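Local atomic coordinates of OBG-type G domain-containing protein (Pyrococcus horikoshii, PDB entry 2E87), a protein that binds GDP, and probably GTP, through an OBG-type G domain joined to an elongated helical domain, its cellular role being unknown. Residues 44-49 against 123-128; 161-166 against 244-249; 272-277 against 281-286. One frame throughout, in Å; residues are numbered along the deposited sequence.

The three contacts follow one another along the chain, from the helical part of the molecule to its nucleotide-binding part. Contact 1 joins helices 38-67 and 122-142 far out in the bundle, with its centre about 57 Å from that of contact 2 and about 70 Å from that of contact 3. Contact 2 packs the loop that leads into strand 169-173 against the loop before strand 249-254. Contact 3 lies in the beta-alpha-beta unit that follows, strand 249-254, helix 264-277 and strand 283-287. Contacts 2 and 3, with centres about 16 Å apart, touch where G247 and L249 meet L281 and P282. Contact 1 therefore belongs to a bundle reaching far from the G domain.

Contact 1. Residues 44-49 against 123-128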
loop_
_atom_site.group_PDB
_atom_site.type_symbol
_atom_site.label_atom_id
_atom_site.label_comp_id
_atom_site.label_asym_id
_atom_site.label_seq_id
_atom_site.Cartn_x
_atom_site.Cartn_y
_atom_site.Cartn_z
ATOM N N LEU A 44 -14.617 -7.482 -45.601
ATOM C CA LEU A 44 -13.834 -6.385 -45.032
ATOM C C LEU A 44 -14.534 -5.813 -43.811
ATOM O O LEU A 44 -13.913 -5.163 -42.979
ATOM C CB LEU A 44 -13.638 -5.256 -46.047
ATOM C CG LEU A 44 -12.937 -5.574 -47.368
ATOM C CD1 LEU A 44 -12.850 -4.305 -48.206
ATOM C CD2 LEU A 44 -11.551 -6.132 -47.097
ATOM N N ARG A 45 -15.836 -6.026 -43.719
ATOM C CA ARG A 45 -16.583 -5.521 -42.581
ATOM C C ARG A 45 -16.340 -6.440 -41.400
ATOM O O ARG A 45 -16.095 -5.982 -40.285
ATOM C CB ARG A 45 -18.093 -5.464 -42.877
ATOM C CG ARG A 45 -18.560 -4.153 -43.461
ATOM C CD ARG A 45 -20.035 -3.889 -43.189
ATOM N NE ARG A 45 -20.474 -2.655 -43.840
ATOM C CZ ARG A 45 -20.861 -2.581 -45.110
ATOM N NH1 ARG A 45 -20.875 -3.672 -45.866
ATOM N NH2 ARG A 45 -21.217 -1.414 -45.631
ATOM N N GLU A 46 -16.424 -7.741 -41.666
ATOM C CA GLU A 46 -16.225 -8.753 -40.650
ATOM C C GLU A 46 -14.810 -8.647 -40.095
ATOM O O GLU A 46 -14.598 -8.808 -38.896
ATOM C CB GLU A 46 -16.497 -10.126 -41.249
ATOM C CG GLU A 46 -17.929 -10.265 -41.744
ATOM C CD GLU A 46 -18.948 -10.301 -40.615
ATOM O OE1 GLU A 46 -18.716 -9.669 -39.572
ATOM O OE2 GLU A 46 -20.001 -10.948 -40.776
ATOM N N GLU A 47 -13.851 -8.359 -40.970
ATOM C CA GLU A 47 -12.465 -8.179 -40.547
ATOM C C GLU A 47 -12.380 -6.957 -39.639
ATOM O O GLU A 47 -11.684 -6.977 -38.619
ATOM C CB GLU A 47 -11.548 -7.954 -41.748
ATOM C CG GLU A 47 -11.152 -9.213 -42.462
ATOM C CD GLU A 47 -10.417 -8.936 -43.760
ATOM O OE1 GLU A 47 -9.434 -8.154 -43.751
ATOM O OE2 GLU A 47 -10.827 -9.511 -44.786
ATOM N N LEU A 48 -13.088 -5.894 -40.014
ATOM C CA LEU A 48 -13.075 -4.678 -39.222
ATOM C C LEU A 48 -13.661 -4.971 -37.852
ATOM O O LEU A 48 -13.137 -4.517 -36.846
ATOM C CB LEU A 48 -13.880 -3.567 -39.905
ATOM C CG LEU A 48 -14.041 -2.276 -39.093
ATOM C CD1 LEU A 48 -12.683 -1.627 -38.806
ATOM C CD2 LEU A 48 -14.923 -1.323 -39.858
ATOM N N ARG A 49 -14.751 -5.733 -37.813
ATOM C CA ARG A 49 -15.375 -6.064 -36.543
ATOM C C ARG A 49 -14.406 -6.838 -35.665
ATOM O O ARG A 49 -14.242 -6.521 -34.483
ATOM C CB ARG A 49 -16.627 -6.907 -36.747
ATOM C CG ARG A 49 -17.810 -6.176 -37.321
ATOM C CD ARG A 49 -19.070 -7.020 -37.138
ATOM N NE ARG A 49 -20.277 -6.329 -37.583
ATOM C CZ ARG A 49 -20.632 -6.194 -38.854
ATOM N NH1 ARG A 49 -19.877 -6.714 -39.809
ATOM N NH2 ARG A 49 -21.728 -5.515 -39.170
ATOM N N ASN A 123 -20.974 -17.819 -46.090
ATOM C CA ASN A 123 -21.421 -18.602 -44.938
ATOM C C ASN A 123 -20.304 -18.691 -43.906
ATOM O O ASN A 123 -20.508 -18.441 -42.716
ATOM C CB ASN A 123 -21.776 -20.026 -45.366
ATOM C CG ASN A 123 -23.225 -20.185 -45.739
ATOM O OD1 ASN A 123 -24.114 -20.073 -44.894
ATOM N ND2 ASN A 123 -23.475 -20.462 -47.010
ATOM N N GLU A 124 -19.123 -19.064 -44.386
ATOM C CA GLU A 124 -17.945 -19.220 -43.551
ATOM C C GLU A 124 -17.463 -17.892 -42.999
ATOM O O GLU A 124 -17.153 -17.784 -41.819
ATOM C CB GLU A 124 -16.831 -19.870 -44.356
ATOM C CG GLU A 124 -15.634 -20.244 -43.540
ATOM C CD GLU A 124 -14.550 -20.829 -44.395
ATOM O OE1 GLU A 124 -13.953 -20.078 -45.195
ATOM O OE2 GLU A 124 -14.304 -22.044 -44.273
ATOM N N ILE A 125 -17.386 -16.887 -43.859
ATOM C CA ILE A 125 -16.951 -15.570 -43.427
ATOM C C ILE A 125 -17.761 -15.149 -42.208
ATOM O O ILE A 125 -17.214 -14.710 -41.198
ATOM C CB ILE A 125 -17.142 -14.555 -44.554
ATOM C CG1 ILE A 125 -16.015 -14.748 -45.572
ATOM C CG2 ILE A 125 -17.211 -13.133 -43.994
ATOM C CD1 ILE A 125 -16.196 -13.983 -46.869
ATOM N N ALA A 126 -19.072 -15.308 -42.304
ATOM C CA ALA A 126 -19.956 -14.947 -41.216
ATOM C C ALA A 126 -19.688 -15.804 -39.989
ATOM O O ALA A 126 -19.481 -15.280 -38.893
ATOM C CB ALA A 126 -21.404 -15.102 -41.654
ATOM N N GLU A 127 -19.697 -17.121 -40.177
ATOM C CA GLU A 127 -19.473 -18.059 -39.080
ATOM C C GLU A 127 -18.176 -17.795 -38.329
ATOM O O GLU A 127 -18.111 -17.966 -37.107
ATOM C CB GLU A 127 -19.501 -19.504 -39.604
ATOM C CG GLU A 127 -20.905 -19.979 -40.008
ATOM C CD GLU A 127 -20.915 -21.291 -40.801
ATOM O OE1 GLU A 127 -21.971 -21.964 -40.818
ATOM O OE2 GLU A 127 -19.881 -21.644 -41.419
ATOM N N LEU A 128 -17.149 -17.372 -39.054
ATOM C CA LEU A 128 -15.869 -17.077 -38.441
ATOM C C LEU A 128 -15.945 -15.848 -37.521
ATOM O O LEU A 128 -15.377 -15.868 -36.431
ATOM C CB LEU A 128 -14.786 -16.910 -39.519
ATOM C CG LEU A 128 -14.366 -18.181 -40.290
ATOM C CD1 LEU A 128 -13.474 -17.825 -41.482
ATOM C CD2 LEU A 128 -13.637 -19.126 -39.358
#
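Helices 38-67 and 122-142 of the NOG1-type N-terminal helical bundle meet here through E46 on one side and I125 and A126 on the other. The two segments run in broadly the same direction, and their closest alpha carbons, CA of E46 and CA of A126, are 7.3 Å apart. The interface is small, burying 101 Å² over both sides.

At its centre the aliphatic part of E46 lies across the branch methyl of I125. CG of E46 comes to 3.7 Å from CG2 of I125, and CB of E46 follows at 4.1 Å from the same methyl, so a single methyl group meets two successive methylenes. In I125 it is CG2 that stands anti to the backbone N, while CG1 lies beside that nitrogen, and the shorter branch does the touching. The E46 side chain starts toward the other helix and then bends at chi2 (-69°), which swings the carboxylate past the isoleucine. OE2 consequently sits 4.0 Å from CA of A126. The CB of this alanine points away from helix 38-67, so that its backbone is what faces the acid.

No hydrogen bond links the two segments themselves. The carboxylate is instead turned to R129, one turn farther along helix 122-142, in a salt bridge; R49 offers a second, weak bond from its own helix, but the position of the carboxylate oxygen concerned is uncertain and both pairings are best read with caution. I125 also rests on V39 and R43, the positions preceding E46 by seven and three residues. Helix 88-117 packs beside both segments, touching E47 and L128 through I116. Helices running side by side, with the stem of a buried glutamate against an isoleucine methyl, are what is expected of an alpha-helical bundle.

Contact 2. Residues 161-166 against 244-249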
loop_
_atom_site.group_PDB
_atom_site.type_symbol
_atom_site.label_atom_id
_atom_site.label_comp_id
_atom_site.label_asym_id
_atom_site.label_seq_id
_atom_site.Cartn_x
_atom_site.Cartn_y
_atom_site.Cartn_z
ATOM N N PRO A 161 -2.475 3.335 4.727
ATOM C CA PRO A 161 -2.023 4.429 5.588
ATOM C C PRO A 161 -1.324 5.492 4.747
ATOM O O PRO A 161 -0.363 5.184 4.047
ATOM C CB PRO A 161 -1.024 3.752 6.515
ATOM C CG PRO A 161 -1.415 2.330 6.488
ATOM C CD PRO A 161 -1.806 2.076 5.078
ATOM N N VAL A 162 -1.806 6.729 4.809
ATOM C CA VAL A 162 -1.186 7.840 4.074
ATOM C C VAL A 162 -0.041 8.412 4.931
ATOM O O VAL A 162 -0.271 9.244 5.809
ATOM C CB VAL A 162 -2.218 8.970 3.798
ATOM C CG1 VAL A 162 -1.505 10.245 3.334
ATOM C CG2 VAL A 162 -3.223 8.516 2.751
ATOM N N VAL A 163 1.186 7.953 4.687
ATOM C CA VAL A 163 2.350 8.421 5.444
ATOM C C VAL A 163 3.587 8.558 4.567
ATOM O O VAL A 163 3.656 7.994 3.473
ATOM C CB VAL A 163 2.689 7.468 6.605
ATOM C CG1 VAL A 163 1.616 7.527 7.637
ATOM C CG2 VAL A 163 2.826 6.063 6.093
ATOM N N ASP A 164 4.566 9.311 5.057
ATOM C CA ASP A 164 5.797 9.533 4.314
ATOM C C ASP A 164 6.668 8.305 4.433
ATOM O O ASP A 164 6.968 7.850 5.537
ATOM C CB ASP A 164 6.548 10.758 4.860
ATOM C CG ASP A 164 7.609 11.270 3.891
ATOM O OD1 ASP A 164 8.505 10.480 3.521
ATOM O OD2 ASP A 164 7.547 12.461 3.501
ATOM N N LEU A 165 7.098 7.777 3.297
ATOM C CA LEU A 165 7.920 6.586 3.319
ATOM C C LEU A 165 9.408 6.784 3.073
ATOM O O LEU A 165 10.155 5.810 3.041
ATOM C CB LEU A 165 7.367 5.569 2.330
ATOM C CG LEU A 165 5.913 5.203 2.612
ATOM C CD1 LEU A 165 5.536 4.047 1.729
ATOM C CD2 LEU A 165 5.728 4.817 4.066
ATOM N N GLU A 166 9.849 8.027 2.910
ATOM C CA GLU A 166 11.270 8.267 2.689
ATOM C C GLU A 166 11.975 8.785 3.927
ATOM O O GLU A 166 13.008 8.262 4.324
ATOM C CB GLU A 166 11.516 9.288 1.576
ATOM C CG GLU A 166 11.184 8.841 0.175
ATOM C CD GLU A 166 11.837 9.742 -0.865
ATOM O OE1 GLU A 166 11.690 10.985 -0.773
ATOM O OE2 GLU A 166 12.504 9.202 -1.772
ATOM N N ARG A 244 8.019 -2.490 10.923
ATOM C CA ARG A 244 9.462 -2.731 10.821
ATOM C C ARG A 244 10.017 -2.038 9.584
ATOM O O ARG A 244 11.183 -1.617 9.564
ATOM C CB ARG A 244 9.787 -4.223 10.671
ATOM C CG ARG A 244 9.368 -5.134 11.805
ATOM C CD ARG A 244 9.785 -6.581 11.502
ATOM N NE ARG A 244 9.308 -7.527 12.512
ATOM C CZ ARG A 244 9.524 -8.841 12.480
ATOM N NH1 ARG A 244 10.217 -9.379 11.484
ATOM N NH2 ARG A 244 9.039 -9.620 13.441
ATOM N N TYR A 245 9.188 -1.942 8.550
ATOM C CA TYR A 245 9.595 -1.328 7.294
ATOM C C TYR A 245 9.365 0.180 7.194
ATOM O O TYR A 245 9.791 0.811 6.228
ATOM C CB TYR A 245 8.893 -2.041 6.145
ATOM C CG TYR A 245 9.166 -3.521 6.144
ATOM C CD1 TYR A 245 8.129 -4.437 6.118
ATOM C CD2 TYR A 245 10.473 -4.004 6.167
ATOM C CE1 TYR A 245 8.380 -5.807 6.111
ATOM C CE2 TYR A 245 10.740 -5.362 6.157
ATOM C CZ TYR A 245 9.689 -6.260 6.128
ATOM O OH TYR A 245 9.951 -7.607 6.110
ATOM N N LEU A 246 8.686 0.743 8.184
ATOM C CA LEU A 246 8.403 2.174 8.233
ATOM C C LEU A 246 9.283 2.864 9.285
ATOM O O LEU A 246 9.984 3.834 8.986
ATOM C CB LEU A 246 6.941 2.394 8.586
ATOM C CG LEU A 246 6.456 3.826 8.748
ATOM C CD1 LEU A 246 6.598 4.613 7.454
ATOM C CD2 LEU A 246 5.003 3.758 9.164
ATOM N N GLY A 247 9.248 2.344 10.509
ATOM C CA GLY A 247 10.017 2.920 11.598
ATOM C C GLY A 247 11.525 2.802 11.523
ATOM O O GLY A 247 12.057 1.783 11.103
ATOM N N ASN A 248 12.219 3.855 11.947
ATOM C CA ASN A 248 13.683 3.868 11.941
ATOM C C ASN A 248 14.167 4.002 13.376
ATOM O O ASN A 248 15.355 3.891 13.661
ATOM C CB ASN A 248 14.182 5.043 11.105
ATOM C CG ASN A 248 13.637 5.014 9.697
ATOM O OD1 ASN A 248 14.014 4.161 8.901
ATOM N ND2 ASN A 248 12.727 5.931 9.384
ATOM N N LEU A 249 13.218 4.253 14.271
ATOM C CA LEU A 249 13.483 4.406 15.693
ATOM C C LEU A 249 12.189 4.185 16.468
ATOM O O LEU A 249 11.129 4.678 16.098
ATOM C CB LEU A 249 14.015 5.801 16.022
ATOM C CG LEU A 249 14.094 6.074 17.533
ATOM C CD1 LEU A 249 15.123 5.151 18.171
ATOM C CD2 LEU A 249 14.472 7.513 17.777
#
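L246 pushes one methyl, CD1, against the strip formed by V163, D164 and L165. Its closest partner is CD2 of L165, 3.5 Å from CD1 of L246. The same methyl lies 3.8 Å from the backbone O of D164, and CG2 of V163 completes the group at 4.3 Å from it.

The two leucines reach each other by different conformations. In L246, CG is anti to the backbone N (chi1 177°), which extends the side chain toward 161-166 although its CB sets off to one side. L165 turns its CG beside the backbone N instead, with chi1 at -57°, and the two side chains cross at about a right angle, methyl against methyl. V163 has its CB toward the opposing loop.

Just behind this surface the chain is bent by an Asx turn: OD1 of D164 accepts the backbone N of E166 at 2.9 Å, nearly along its own C-O axis, and also takes the N of I167. The turn spans L165 and probably helps to set the course of the chain there. Farther out, L246 rests on Q217 and I219 of strand 214-220, and L165 on F77 and Y78 of helix 76-86.

The loop before strand 169-173 thus packs on the one before its parallel neighbour, strand 249-254, through methyl contacts and a carbonyl oxygen in van der Waals range, with no directional bond between the segments.

Contact 3. Residues 272-277 against 281-286; sequences EEVHGE and LPFLVV
The imidazole of H275 stands edge-on over the phenyl face of F283, a T-shaped pair with centroids 4.6 Å apart and planes at 89°. CD2 of H275 is the atom that descends on the ring, 3.4 Å above the plane of F283 and over its centre. With chi1 at -170°, the imidazole of H275 swings away from the backbone N and out over the phenyl group.

The far end of the phenylalanine runs in under the helix backbone: CZ of F283 is 3.5 Å from CA of H275. At the ring edge, near its plane, the same CZ meets O of V274 at 3.7 Å, and CG1 of V274 approaches CE2 of F283 at 4.3 Å.

Beyond this first shell, the H275 ring meets that of F271, one turn earlier in the helix, at about 20° between planes. F283 also touches I250 of the neighbouring parallel strand 249-254, to which strand 283-287 is hydrogen-bonded through L284 and V286. An aromatic side chain at the start of the strand thus docks the end of helix 264-277 onto the sheet, closing a beta-alpha-beta crossover of the P-loop G-domain fold.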
loop_
_atom_site.group_PDB
_atom_site.type_symbol
_atom_site.label_atom_id
_atom_site.label_comp_id
_atom_site.label_asym_id
_atom_site.label_seq_id
_atom_site.Cartn_x
_atom_site.Cartn_y
_atom_site.Cartn_z
ATOM N N GLU A 272 9.162 -5.978 26.549
ATOM C CA GLU A 272 10.006 -7.091 26.128
ATOM C C GLU A 272 9.483 -7.773 24.860
ATOM O O GLU A 272 10.257 -8.173 23.995
ATOM C CB GLU A 272 10.152 -8.103 27.267
ATOM C CG GLU A 272 10.620 -7.458 28.557
ATOM C CD GLU A 272 10.802 -8.444 29.696
ATOM O OE1 GLU A 272 9.847 -9.206 29.998
ATOM O OE2 GLU A 272 11.905 -8.439 30.294
ATOM N N GLU A 273 8.170 -7.906 24.752
ATOM C CA GLU A 273 7.587 -8.510 23.571
ATOM C C GLU A 273 7.797 -7.591 22.358
ATOM O O GLU A 273 8.096 -8.058 21.267
ATOM C CB GLU A 273 6.098 -8.749 23.782
ATOM C CG GLU A 273 5.545 -9.797 22.855
ATOM C CD GLU A 273 4.052 -9.708 22.719
ATOM O OE1 GLU A 273 3.585 -8.775 22.041
ATOM O OE2 GLU A 273 3.343 -10.559 23.294
ATOM N N VAL A 274 7.652 -6.283 22.549
ATOM C CA VAL A 274 7.833 -5.335 21.454
ATOM C C VAL A 274 9.305 -5.171 21.097
ATOM O O VAL A 274 9.663 -5.064 19.919
ATOM C CB VAL A 274 7.217 -3.952 21.813
ATOM C CG1 VAL A 274 7.590 -2.902 20.777
ATOM C CG2 VAL A 274 5.707 -4.073 21.887
ATOM N N HIS A 275 10.157 -5.153 22.117
ATOM C CA HIS A 275 11.601 -4.996 21.931
ATOM C C HIS A 275 12.173 -6.165 21.139
ATOM O O HIS A 275 13.180 -6.024 20.416
ATOM C CB HIS A 275 12.310 -4.941 23.288
ATOM C CG HIS A 275 13.748 -4.544 23.198
ATOM N ND1 HIS A 275 14.742 -5.173 23.916
ATOM C CD2 HIS A 275 14.359 -3.568 22.486
ATOM C CE1 HIS A 275 15.903 -4.602 23.650
ATOM N NE2 HIS A 275 15.698 -3.626 22.784
ATOM N N GLY A 276 11.521 -7.314 21.297
ATOM C CA GLY A 276 11.937 -8.524 20.619
ATOM C C GLY A 276 11.432 -8.624 19.196
ATOM O O GLY A 276 12.101 -9.197 18.352
ATOM N N GLU A 277 10.257 -8.074 18.918
ATOM C CA GLU A 277 9.701 -8.128 17.574
ATOM C C GLU A 277 10.415 -7.177 16.625
ATOM O O GLU A 277 10.352 -7.354 15.425
ATOM C CB GLU A 277 8.212 -7.786 17.601
ATOM C CG GLU A 277 7.357 -8.851 18.240
ATOM C CD GLU A 277 7.243 -10.095 17.376
ATOM O OE1 GLU A 277 8.281 -10.590 16.888
ATOM O OE2 GLU A 277 6.109 -10.582 17.189
ATOM N N LEU A 281 15.764 -2.378 14.964
ATOM C CA LEU A 281 15.552 -0.947 15.061
ATOM C C LEU A 281 16.018 -0.453 16.426
ATOM O O LEU A 281 15.823 -1.122 17.443
ATOM C CB LEU A 281 14.069 -0.595 14.896
ATOM C CG LEU A 281 13.298 -0.932 13.615
ATOM C CD1 LEU A 281 11.866 -0.480 13.797
ATOM C CD2 LEU A 281 13.916 -0.250 12.392
ATOM N N PRO A 282 16.662 0.717 16.462
ATOM C CA PRO A 282 17.118 1.260 17.750
ATOM C C PRO A 282 15.918 1.676 18.602
ATOM O O PRO A 282 14.874 2.077 18.066
ATOM C CB PRO A 282 17.971 2.464 17.348
ATOM C CG PRO A 282 17.413 2.841 15.968
ATOM C CD PRO A 282 17.185 1.504 15.333
ATOM N N PHE A 283 16.077 1.569 19.921
ATOM C CA PHE A 283 15.045 1.939 20.895
ATOM C C PHE A 283 15.489 3.095 21.796
ATOM O O PHE A 283 16.672 3.260 22.114
ATOM C CB PHE A 283 14.674 0.759 21.799
ATOM C CG PHE A 283 13.651 -0.178 21.217
ATOM C CD1 PHE A 283 13.962 -0.996 20.136
ATOM C CD2 PHE A 283 12.385 -0.267 21.779
ATOM C CE1 PHE A 283 13.022 -1.900 19.619
ATOM C CE2 PHE A 283 11.440 -1.158 21.277
ATOM C CZ PHE A 283 11.759 -1.980 20.192
ATOM N N LEU A 284 14.509 3.899 22.188
ATOM C CA LEU A 284 14.709 5.034 23.067
ATOM C C LEU A 284 13.608 4.899 24.108
ATOM O O LEU A 284 12.427 5.096 23.814
ATOM C CB LEU A 284 14.541 6.348 22.309
ATOM C CG LEU A 284 14.567 7.594 23.206
ATOM C CD1 LEU A 284 15.915 7.680 23.928
ATOM C CD2 LEU A 284 14.323 8.845 22.368
ATOM N N VAL A 285 13.996 4.520 25.317
ATOM C CA VAL A 285 13.043 4.352 26.400
ATOM C C VAL A 285 12.801 5.679 27.109
ATOM O O VAL A 285 13.735 6.394 27.479
ATOM C CB VAL A 285 13.554 3.343 27.429
ATOM C CG1 VAL A 285 12.532 3.185 28.529
ATOM C CG2 VAL A 285 13.855 2.005 26.752
ATOM N N VAL A 286 11.535 6.013 27.282
ATOM C CA VAL A 286 11.158 7.231 27.953
ATOM C C VAL A 286 10.308 6.841 29.160
ATOM O O VAL A 286 9.423 5.983 29.052
ATOM C CB VAL A 286 10.340 8.145 27.004
ATOM C CG1 VAL A 286 9.495 9.102 27.804
ATOM C CG2 VAL A 286 11.279 8.942 26.095
#